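Local structure of triacylglycerol lipase (Yarrowia lipolytica, 3O0D) at residues A[242-251]-A[263-274]; A[95-105]-A[231-241]. The protein probably hydrolyses the ester bonds of triacylglycerols, as a secreted, glycosylated yeast lipase of the alpha/beta-hydrolase fold. All blocks are in the same frame, centred on the assembly; numbering follows the deposited sequence. Where two conformers were deposited one is given.

Contact 1 (A[242-251]-A[263-274]). With K (potassium ion), chain N.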
loop_
_atom_site.group_PDB
_atom_site.type_symbol
_atom_site.label_atom_id
_atom_site.label_comp_id
_atom_site.label_asym_id
_atom_site.label_seq_id
_atom_site.Cartn_x
_atom_site.Cartn_y
_atom_site.Cartn_z
ATOM N N GLN A 242 -10.918 6.239 -9.602
ATOM C CA GLN A 242 -11.270 6.779 -8.306
ATOM C C GLN A 242 -10.751 5.781 -7.229
ATOM O O GLN A 242 -10.667 4.603 -7.448
ATOM C CB GLN A 242 -12.763 7.021 -8.145
ATOM C CG GLN A 242 -13.613 5.809 -8.145
ATOM C CD GLN A 242 -15.119 6.131 -7.900
ATOM O OE1 GLN A 242 -15.728 6.913 -8.629
ATOM N NE2 GLN A 242 -15.704 5.514 -6.884
ATOM N N HIS A 243 -10.450 6.311 -6.044
ATOM C CA HIS A 243 -10.010 5.474 -4.984
ATOM C C HIS A 243 -11.171 4.713 -4.312
ATOM O O HIS A 243 -12.336 5.153 -4.322
ATOM C CB HIS A 243 -9.409 6.359 -3.870
ATOM C CG HIS A 243 -7.907 6.662 -4.013
ATOM N ND1 HIS A 243 -6.923 5.718 -4.109
ATOM C CD2 HIS A 243 -7.277 7.869 -4.007
ATOM C CE1 HIS A 243 -5.728 6.320 -4.127
ATOM N NE2 HIS A 243 -5.923 7.633 -4.077
ATOM N N CYS A 244 -10.795 3.602 -3.711
ATOM C CA CYS A 244 -11.627 3.005 -2.677
ATOM C C CYS A 244 -11.567 3.850 -1.405
ATOM O O CYS A 244 -10.758 4.812 -1.288
ATOM C CB CYS A 244 -11.118 1.579 -2.418
ATOM S SG CYS A 244 -9.479 1.464 -1.611
ATOM N N SER A 245 -12.452 3.533 -0.478
ATOM C CA SER A 245 -12.433 4.243 0.846
ATOM C C SER A 245 -11.242 3.772 1.691
ATOM O O SER A 245 -10.608 2.760 1.433
ATOM C CB SER A 245 -13.694 3.945 1.638
ATOM O OG SER A 245 -14.776 4.420 0.836
ATOM N N GLY A 246 -11.052 4.489 2.807
ATOM C CA GLY A 246 -10.076 3.986 3.742
ATOM C C GLY A 246 -8.840 4.897 3.994
ATOM O O GLY A 246 -7.863 4.445 4.563
ATOM N N GLU A 247 -8.958 6.153 3.573
ATOM C CA GLU A 247 -7.823 7.095 3.657
ATOM C C GLU A 247 -7.484 7.473 5.138
ATOM O O GLU A 247 -8.421 7.737 5.924
ATOM C CB GLU A 247 -8.186 8.378 2.905
ATOM C CG GLU A 247 -7.002 9.424 2.922
ATOM C CD GLU A 247 -7.230 10.599 2.009
ATOM O OE1 GLU A 247 -8.416 10.858 1.583
ATOM O OE2 GLU A 247 -6.235 11.329 1.695
ATOM N N VAL A 248 -6.172 7.411 5.462
ATOM C CA VAL A 248 -5.605 7.920 6.730
ATOM C C VAL A 248 -4.571 9.010 6.322
ATOM O O VAL A 248 -3.666 8.721 5.595
ATOM C CB VAL A 248 -4.827 6.820 7.358
ATOM C CG1 VAL A 248 -4.183 7.348 8.713
ATOM C CG2 VAL A 248 -5.842 5.601 7.663
ATOM N N PHE A 249 -4.780 10.247 6.744
ATOM C CA PHE A 249 -4.055 11.390 6.166
ATOM C C PHE A 249 -3.143 11.945 7.238
ATOM O O PHE A 249 -3.585 12.273 8.344
ATOM C CB PHE A 249 -5.080 12.434 5.813
ATOM C CG PHE A 249 -4.525 13.670 5.149
ATOM C CD1 PHE A 249 -3.843 13.552 3.882
ATOM C CD2 PHE A 249 -4.729 14.903 5.726
ATOM C CE1 PHE A 249 -3.479 14.764 3.195
ATOM C CE2 PHE A 249 -4.322 16.074 5.113
ATOM C CZ PHE A 249 -3.694 15.981 3.817
ATOM N N ILE A 250 -1.871 12.126 6.834
ATOM C CA ILE A 250 -0.891 12.795 7.724
ATOM C C ILE A 250 -0.952 14.260 7.324
ATOM O O ILE A 250 -0.404 14.625 6.265
ATOM C CB ILE A 250 0.470 12.253 7.440
ATOM C CG1 ILE A 250 0.564 10.748 7.757
ATOM C CG2 ILE A 250 1.523 13.025 8.288
ATOM C CD1 ILE A 250 1.917 10.124 7.211
ATOM N N ASP A 251 -1.641 15.048 8.157
ATOM C CA ASP A 251 -1.763 16.476 7.875
ATOM C C ASP A 251 -0.601 17.217 8.544
ATOM O O ASP A 251 -0.795 17.925 9.571
ATOM C CB ASP A 251 -3.126 16.986 8.349
ATOM C CG ASP A 251 -3.471 18.365 7.741
ATOM O OD1 ASP A 251 -2.571 19.012 7.189
ATOM O OD2 ASP A 251 -4.664 18.747 7.781
ATOM N N VAL A 263 -5.210 11.780 10.704
ATOM C CA VAL A 263 -6.669 11.785 10.856
ATOM C C VAL A 263 -7.226 10.659 9.955
ATOM O O VAL A 263 -6.626 10.323 8.916
ATOM C CB VAL A 263 -7.322 13.159 10.540
ATOM C CG1 VAL A 263 -6.898 14.203 11.609
ATOM C CG2 VAL A 263 -6.952 13.632 9.066
ATOM N N MET A 264 -8.406 10.131 10.338
ATOM C CA MET A 264 -9.072 9.148 9.479
ATOM C C MET A 264 -10.094 9.916 8.642
ATOM O O MET A 264 -10.855 10.740 9.166
ATOM C CB MET A 264 -9.854 8.185 10.417
ATOM C CG MET A 264 -9.027 7.489 11.523
ATOM S SD MET A 264 -7.698 6.534 10.822
ATOM C CE MET A 264 -8.593 5.093 10.070
ATOM N N CYS A 265 -10.066 9.717 7.308
ATOM C CA CYS A 265 -10.887 10.543 6.400
ATOM C C CYS A 265 -12.054 9.699 5.945
ATOM O O CYS A 265 -11.794 8.587 5.570
ATOM C CB CYS A 265 -10.025 10.822 5.142
ATOM S SG CYS A 265 -8.491 11.723 5.674
ATOM N N GLN A 266 -13.240 10.269 5.970
ATOM C CA GLN A 266 -14.434 9.600 5.259
ATOM C C GLN A 266 -14.283 9.754 3.759
ATOM O O GLN A 266 -13.654 10.684 3.232
ATOM C CB GLN A 266 -15.728 10.133 5.681
ATOM C CG GLN A 266 -16.016 9.900 7.194
ATOM C CD GLN A 266 -16.427 8.536 7.541
ATOM O OE1 GLN A 266 -16.138 7.582 6.843
ATOM N NE2 GLN A 266 -17.080 8.396 8.707
ATOM N N GLY A 267 -14.874 8.799 3.065
ATOM C CA GLY A 267 -15.085 8.922 1.606
ATOM C C GLY A 267 -14.017 8.501 0.653
ATOM O O GLY A 267 -12.848 8.240 0.994
ATOM N N GLN A 268 -14.369 8.555 -0.636
ATOM C CA GLN A 268 -13.396 8.153 -1.600
ATOM C C GLN A 268 -12.567 9.370 -2.091
ATOM O O GLN A 268 -11.566 9.187 -2.789
ATOM C CB GLN A 268 -14.088 7.399 -2.815
ATOM C CG GLN A 268 -14.661 6.026 -2.370
ATOM C CD GLN A 268 -15.585 5.408 -3.404
ATOM O OE1 GLN A 268 -15.706 4.151 -3.519
ATOM N NE2 GLN A 268 -16.269 6.275 -4.128
ATOM N N SER A 269 -13.065 10.567 -1.808
ATOM C CA SER A 269 -12.300 11.806 -2.029
ATOM C C SER A 269 -12.690 12.791 -0.963
ATOM O O SER A 269 -13.883 12.975 -0.665
ATOM C CB SER A 269 -12.538 12.329 -3.487
ATOM O OG SER A 269 -12.065 13.669 -3.689
ATOM N N ASN A 270 -11.693 13.438 -0.310
ATOM C CA ASN A 270 -12.030 14.248 0.856
ATOM C C ASN A 270 -11.126 15.481 0.855
ATOM O O ASN A 270 -9.887 15.353 0.932
ATOM C CB ASN A 270 -11.828 13.377 2.096
ATOM C CG ASN A 270 -12.231 14.055 3.381
ATOM O OD1 ASN A 270 -12.053 15.247 3.563
ATOM N ND2 ASN A 270 -12.871 13.254 4.301
ATOM N N LYS A 271 -11.735 16.653 0.734
ATOM C CA LYS A 271 -10.915 17.875 0.546
ATOM C C LYS A 271 -10.253 18.249 1.855
ATOM O O LYS A 271 -9.394 19.205 1.901
ATOM C CB LYS A 271 -11.767 19.061 0.094
ATOM C CG LYS A 271 -12.368 18.906 -1.304
ATOM C CD LYS A 271 -11.481 19.206 -2.440
ATOM C CE LYS A 271 -12.321 19.239 -3.796
ATOM N NZ LYS A 271 -13.533 20.185 -3.901
ATOM N N GLN A 272 -10.633 17.595 2.972
ATOM C CA GLN A 272 -9.837 17.835 4.198
ATOM C C GLN A 272 -8.549 17.007 4.194
ATOM O O GLN A 272 -7.631 17.203 5.049
ATOM C CB GLN A 272 -10.693 17.485 5.430
ATOM C CG GLN A 272 -11.617 18.576 5.843
ATOM C CD GLN A 272 -10.847 19.743 6.452
ATOM O OE1 GLN A 272 -10.022 19.551 7.383
ATOM N NE2 GLN A 272 -11.125 20.954 5.980
ATOM N N CYS A 273 -8.445 16.075 3.264
ATOM C CA CYS A 273 -7.354 15.128 3.116
ATOM C C CYS A 273 -6.597 15.295 1.763
ATOM O O CYS A 273 -6.443 16.381 1.362
ATOM C CB CYS A 273 -7.783 13.694 3.374
ATOM S SG CYS A 273 -8.622 13.689 4.979
ATOM N N SER A 274 -6.129 14.219 1.147
ATOM C CA SER A 274 -5.298 14.298 -0.109
ATOM C C SER A 274 -5.918 15.152 -1.207
ATOM O O SER A 274 -5.219 15.966 -1.855
ATOM C CB SER A 274 -5.168 12.951 -0.756
ATOM O OG SER A 274 -4.134 12.266 -0.182
HETATM K K K N . -7.603 2.757 -4.685
HETATM O O HOH W 1 -9.162 2.435 -7.351
HETATM O O HOH W 2 -11.028 9.144 -5.629
HETATM O O HOH W 3 -11.652 7.217 3.146
HETATM O O HOH W 4 -8.965 12.638 -0.555
HETATM O O HOH W 5 -10.322 9.477 0.225
HETATM O O HOH W 6 -6.714 16.936 7.690
#
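Phe249 and Val263 form a hydrogen-bonded antiparallel pair, Phe249 N to Val263 O and Val263 N to Phe249 O both 2.9 Å, between strands 247-250 and 263-265, whose short axes lie 141° apart. This beta hairpin belongs to the central mixed sheet of the alpha/beta-hydrolase fold, with strand 222-227 on the other side of 247-250. On one face of the sheet Met264, bent at chi2 and chi3, brings CE to within 3.7 Å of Val248 CG2, the two side chains running alongside each other. The other face carries Phe249, whose flat ring suits the loop beneath it: Cys273 CA sits 3.5 Å from the ring centroid, almost on the normal, and Cys265 SG, disulfide-bonded to Cys273 SG, touches Phe249 CB. Glu247 keeps CG anti to its backbone N (chi1 -179°) and stays extended, carrying the carboxylate past the disulfide to Ser274. There OE2 accepts from Ser274 N at 2.9 Å and from Thr226 OG1; a bond from Ser274 OG, modelled in two conformers, is doubtful. A leucine here would probably leave Ser274 N and the hydroxyl of Thr226 without their shared acceptor. His243 ND1 and Gln189 both bind the potassium ion, with water 1, and His243 NE2 hydrogen-bonds to Pro233 O. Two waters hold the other carboxylate oxygen, Glu247 OE1, one of them linking it to Asn270 N.

Contact 2 (A[95-105]-A[231-241])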
loop_
_atom_site.group_PDB
_atom_site.type_symbol
_atom_site.label_atom_id
_atom_site.label_comp_id
_atom_site.label_asym_id
_atom_site.label_seq_id
_atom_site.Cartn_x
_atom_site.Cartn_y
_atom_site.Cartn_z
ATOM N N ILE A 95 6.753 7.510 -11.186
ATOM C CA ILE A 95 5.651 8.451 -11.033
ATOM C C ILE A 95 5.414 9.179 -12.371
ATOM O O ILE A 95 4.293 9.539 -12.687
ATOM C CB ILE A 95 5.979 9.453 -9.899
ATOM C CG1 ILE A 95 5.987 8.661 -8.598
ATOM C CG2 ILE A 95 5.062 10.720 -9.892
ATOM C CD1 ILE A 95 6.787 9.344 -7.457
ATOM N N THR A 96 6.518 9.414 -13.108
ATOM C CA THR A 96 6.350 10.090 -14.407
ATOM C C THR A 96 5.479 9.219 -15.288
ATOM O O THR A 96 4.552 9.732 -15.918
ATOM C CB THR A 96 7.696 10.426 -15.107
ATOM O OG1 THR A 96 8.502 11.293 -14.260
ATOM C CG2 THR A 96 7.392 11.175 -16.400
ATOM N N ASP A 97 5.732 7.909 -15.342
ATOM C CA ASP A 97 4.858 7.058 -16.118
ATOM C C ASP A 97 3.424 7.068 -15.693
ATOM O O ASP A 97 2.489 7.101 -16.498
ATOM C CB ASP A 97 5.394 5.657 -16.058
ATOM C CG ASP A 97 5.087 4.921 -17.242
ATOM O OD1 ASP A 97 3.870 4.641 -17.436
ATOM O OD2 ASP A 97 6.075 4.634 -17.978
ATOM N N ILE A 98 3.165 7.000 -14.384
ATOM C CA ILE A 98 1.808 6.959 -13.940
ATOM C C ILE A 98 1.021 8.242 -14.219
ATOM O O ILE A 98 -0.192 8.205 -14.508
ATOM C CB ILE A 98 1.820 6.705 -12.397
ATOM C CG1 ILE A 98 2.451 5.374 -12.086
ATOM C CG2 ILE A 98 0.474 6.952 -11.770
ATOM C CD1 ILE A 98 2.771 5.258 -10.484
ATOM N N ARG A 99 1.719 9.369 -14.092
ATOM C CA ARG A 99 1.176 10.734 -14.176
ATOM C C ARG A 99 0.796 11.080 -15.630
ATOM O O ARG A 99 -0.237 11.684 -15.880
ATOM C CB ARG A 99 2.263 11.687 -13.673
ATOM C CG ARG A 99 1.793 13.020 -13.103
ATOM C CD ARG A 99 2.974 13.755 -12.482
ATOM N NE ARG A 99 4.017 14.083 -13.456
ATOM C CZ ARG A 99 5.184 14.658 -13.152
ATOM N NH1 ARG A 99 5.475 14.973 -11.894
ATOM N NH2 ARG A 99 6.051 14.936 -14.113
ATOM N N ILE A 100 1.631 10.647 -16.568
ATOM C CA ILE A 100 1.610 11.093 -17.979
ATOM C C ILE A 100 1.114 10.046 -18.993
ATOM O O ILE A 100 0.484 10.404 -19.995
ATOM C CB ILE A 100 3.073 11.565 -18.424
ATOM C CG1 ILE A 100 3.732 12.566 -17.440
ATOM C CG2 ILE A 100 3.093 12.124 -19.832
ATOM C CD1 ILE A 100 2.891 13.872 -17.190
ATOM N N MET A 101 1.425 8.768 -18.765
ATOM C CA MET A 101 1.041 7.680 -19.671
ATOM C C MET A 101 -0.374 7.125 -19.383
ATOM O O MET A 101 -0.700 6.716 -18.240
ATOM C CB MET A 101 2.105 6.568 -19.634
ATOM C CG MET A 101 3.582 7.012 -19.939
ATOM S SD MET A 101 3.980 7.425 -21.686
ATOM C CE MET A 101 3.160 9.015 -21.953
ATOM N N GLN A 102 -1.213 7.085 -20.422
ATOM C CA GLN A 102 -2.614 6.617 -20.304
ATOM C C GLN A 102 -2.846 5.062 -20.383
ATOM O O GLN A 102 -3.170 4.551 -21.452
ATOM C CB GLN A 102 -3.438 7.291 -21.419
ATOM C CG GLN A 102 -4.725 7.894 -20.961
ATOM C CD GLN A 102 -4.653 9.412 -20.955
ATOM O OE1 GLN A 102 -3.623 10.005 -20.630
ATOM N NE2 GLN A 102 -5.757 10.048 -21.320
ATOM N N ALA A 103 -2.737 4.307 -19.286
ATOM C CA ALA A 103 -3.042 2.859 -19.383
ATOM C C ALA A 103 -4.496 2.512 -19.920
ATOM O O ALA A 103 -5.480 3.156 -19.555
ATOM C CB ALA A 103 -2.717 2.114 -18.038
ATOM N N PRO A 104 -4.616 1.524 -20.837
ATOM C CA PRO A 104 -5.951 0.928 -21.024
ATOM C C PRO A 104 -6.363 0.206 -19.727
ATOM O O PRO A 104 -5.608 -0.617 -19.193
ATOM C CB PRO A 104 -5.703 -0.125 -22.109
ATOM C CG PRO A 104 -4.271 -0.569 -21.863
ATOM C CD PRO A 104 -3.557 0.738 -21.510
ATOM N N LEU A 105 -7.553 0.493 -19.213
ATOM C CA LEU A 105 -8.005 -0.230 -18.006
ATOM C C LEU A 105 -8.422 -1.675 -18.337
ATOM O O LEU A 105 -9.179 -1.893 -19.289
ATOM C CB LEU A 105 -9.084 0.577 -17.302
ATOM C CG LEU A 105 -8.380 1.710 -16.514
ATOM C CD1 LEU A 105 -8.579 3.064 -17.196
ATOM C CD2 LEU A 105 -8.917 1.770 -15.070
ATOM N N ILE A 231 1.344 14.156 -4.320
ATOM C CA ILE A 231 0.364 13.978 -5.423
ATOM C C ILE A 231 0.206 12.584 -5.846
ATOM O O ILE A 231 -0.728 12.293 -6.621
ATOM C CB ILE A 231 0.817 14.761 -6.753
ATOM C CG1 ILE A 231 2.148 14.238 -7.205
ATOM C CG2 ILE A 231 0.917 16.279 -6.435
ATOM C CD1 ILE A 231 2.603 14.800 -8.675
ATOM N N VAL A 232 1.028 11.689 -5.384
ATOM C CA VAL A 232 0.909 10.271 -5.892
ATOM C C VAL A 232 -0.494 9.712 -5.633
ATOM O O VAL A 232 -1.092 9.060 -6.495
ATOM C CB VAL A 232 2.063 9.412 -5.447
ATOM C CG1 VAL A 232 1.970 7.906 -5.989
ATOM C CG2 VAL A 232 3.396 10.076 -6.008
ATOM N N PRO A 233 -1.018 9.880 -4.402
ATOM C CA PRO A 233 -2.393 9.459 -4.163
ATOM C C PRO A 233 -3.525 10.195 -4.914
ATOM O O PRO A 233 -4.719 9.899 -4.768
ATOM C CB PRO A 233 -2.530 9.652 -2.614
ATOM C CG PRO A 233 -1.127 9.427 -2.126
ATOM C CD PRO A 233 -0.334 10.268 -3.148
ATOM N N GLN A 234 -3.154 11.235 -5.692
ATOM C CA GLN A 234 -4.061 11.931 -6.540
ATOM C C GLN A 234 -3.990 11.521 -8.018
ATOM O O GLN A 234 -4.859 12.015 -8.766
ATOM C CB GLN A 234 -3.817 13.459 -6.474
ATOM C CG GLN A 234 -3.717 13.981 -4.959
ATOM C CD GLN A 234 -3.799 15.512 -4.901
ATOM O OE1 GLN A 234 -2.785 16.151 -4.686
ATOM N NE2 GLN A 234 -4.978 16.065 -5.215
ATOM N N VAL A 235 -3.053 10.694 -8.398
ATOM C CA VAL A 235 -2.950 10.211 -9.810
ATOM C C VAL A 235 -3.097 8.687 -9.895
ATOM O O VAL A 235 -3.031 7.990 -8.905
ATOM C CB VAL A 235 -1.594 10.654 -10.402
ATOM C CG1 VAL A 235 -1.461 12.127 -10.311
ATOM C CG2 VAL A 235 -0.457 9.990 -9.713
ATOM N N PRO A 236 -3.346 8.143 -11.096
ATOM C CA PRO A 236 -3.647 8.930 -12.282
ATOM C C PRO A 236 -5.057 9.511 -12.082
ATOM O O PRO A 236 -5.922 8.919 -11.374
ATOM C CB PRO A 236 -3.692 7.876 -13.411
ATOM C CG PRO A 236 -3.545 6.571 -12.794
ATOM C CD PRO A 236 -3.450 6.672 -11.269
ATOM N N PHE A 237 -5.305 10.653 -12.650
ATOM C CA PHE A 237 -6.647 11.229 -12.524
ATOM C C PHE A 237 -7.573 11.153 -13.769
ATOM O O PHE A 237 -8.659 11.762 -13.778
ATOM C CB PHE A 237 -6.518 12.685 -12.106
ATOM C CG PHE A 237 -5.468 13.434 -12.864
ATOM C CD1 PHE A 237 -4.482 14.145 -12.192
ATOM C CD2 PHE A 237 -5.497 13.472 -14.250
ATOM C CE1 PHE A 237 -3.543 14.879 -12.876
ATOM C CE2 PHE A 237 -4.535 14.197 -14.936
ATOM C CZ PHE A 237 -3.575 14.898 -14.235
ATOM N N TRP A 238 -7.176 10.421 -14.802
ATOM C CA TRP A 238 -8.038 10.285 -15.963
ATOM C C TRP A 238 -9.428 10.086 -15.314
ATOM O O TRP A 238 -9.650 9.139 -14.531
ATOM C CB TRP A 238 -7.602 9.088 -16.839
ATOM C CG TRP A 238 -6.079 8.925 -16.923
ATOM C CD1 TRP A 238 -5.309 7.790 -16.683
ATOM C CD2 TRP A 238 -5.142 9.965 -17.209
ATOM N NE1 TRP A 238 -3.954 8.072 -16.852
ATOM C CE2 TRP A 238 -3.837 9.406 -17.145
ATOM C CE3 TRP A 238 -5.284 11.308 -17.546
ATOM C CZ2 TRP A 238 -2.697 10.162 -17.390
ATOM C CZ3 TRP A 238 -4.152 12.048 -17.791
ATOM C CH2 TRP A 238 -2.879 11.479 -17.710
ATOM N N ASP A 239 -10.364 10.967 -15.588
ATOM C CA ASP A 239 -11.696 10.671 -15.146
ATOM C C ASP A 239 -11.961 9.192 -15.417
ATOM O O ASP A 239 -11.468 8.628 -16.362
ATOM C CB ASP A 239 -12.693 11.505 -15.899
ATOM C CG ASP A 239 -12.736 11.152 -17.316
ATOM O OD1 ASP A 239 -13.126 10.020 -17.607
ATOM O OD2 ASP A 239 -12.336 11.966 -18.129
ATOM N N GLY A 240 -12.767 8.570 -14.596
ATOM C CA GLY A 240 -12.844 7.115 -14.616
ATOM C C GLY A 240 -12.134 6.556 -13.362
ATOM O O GLY A 240 -12.701 5.717 -12.678
ATOM N N TYR A 241 -10.927 7.025 -13.066
ATOM C CA TYR A 241 -10.168 6.488 -11.891
ATOM C C TYR A 241 -10.771 7.069 -10.632
ATOM O O TYR A 241 -11.039 8.284 -10.562
ATOM C CB TYR A 241 -8.715 6.942 -11.919
ATOM C CG TYR A 241 -7.876 6.140 -12.843
ATOM C CD1 TYR A 241 -7.746 6.510 -14.196
ATOM C CD2 TYR A 241 -7.221 4.993 -12.410
ATOM C CE1 TYR A 241 -6.976 5.749 -15.072
ATOM C CE2 TYR A 241 -6.462 4.226 -13.297
ATOM C CZ TYR A 241 -6.350 4.609 -14.620
ATOM O OH TYR A 241 -5.596 3.824 -15.468
HETATM O O HOH W 7 -2.910 11.272 -14.237
#
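Gln102 lies over the indole of Trp238, and its side chain can be followed outward. From CB the chain departs from the usual staggered positions (chi1 -132°), and a bend at chi2 (108°) lays CD and the amide over the indole. CG stands above the five-membered ring, 4.1 Å from its centroid and close to the normal, a CH-pi contact. CD comes next, 3.8 Å from Trp238 CD2. At the tip the amide is stacked on the indole with the two planes 24° apart, and OE1 rests over the six-membered part, 3.4 Å from Trp238 CH2. A long, flat-ended glutamine suits this place because methylene and amide can both lie on an aromatic surface. On the opposite face of the indole, water 7 joins Arg99 O to Phe237 N.

The packing brings helix 91-100 and the chain after it against the loop between strands 222-227 and 247-250 of the alpha/beta-hydrolase sheet. This helix holds the place of the lid helix of class 3 lipases, so the packing is probably that of the lid. Within it, Ile98 uses CG2, anti to its backbone N, to reach Val235 CG2 at 3.8 Å and the ring of Pro236, which follows a cis peptide bond. One turn earlier, Ile95 CD1 meets Val232 CG2 at 3.8 Å; these branched aliphatic residues fill the buried end, where helix 285-290 also packs. Beyond the helix, Leu105 CD1 lies obliquely beside the phenol end, 3.7 Å from Tyr241 CZ, and CD2 makes an off-centre CH-pi contact.

The two contacts follow one another along the chain: segment 231-241 of contact 2 runs directly into segment 242-251 of contact 1. Their centres are about 18 Å apart, yet they meet where His243 NE2 lies 2.7 Å from Pro233 O, and Ser274 OG packs near Pro233 too. Contact 2 touches the probable catalytic triad of Ser162, His289 and Asp230: Val232 packs on His289, and its backbone N donates a hydrogen bond to Asp230 OD1. Contact 1 comes near it only through Ser274. Ile231 lies about 4 Å (nearest atoms) from a bound 2-methyl-2,4-pentanediol and Asp251 about 3 Å (nearest atoms) from another, both probably from the crystallisation liquor.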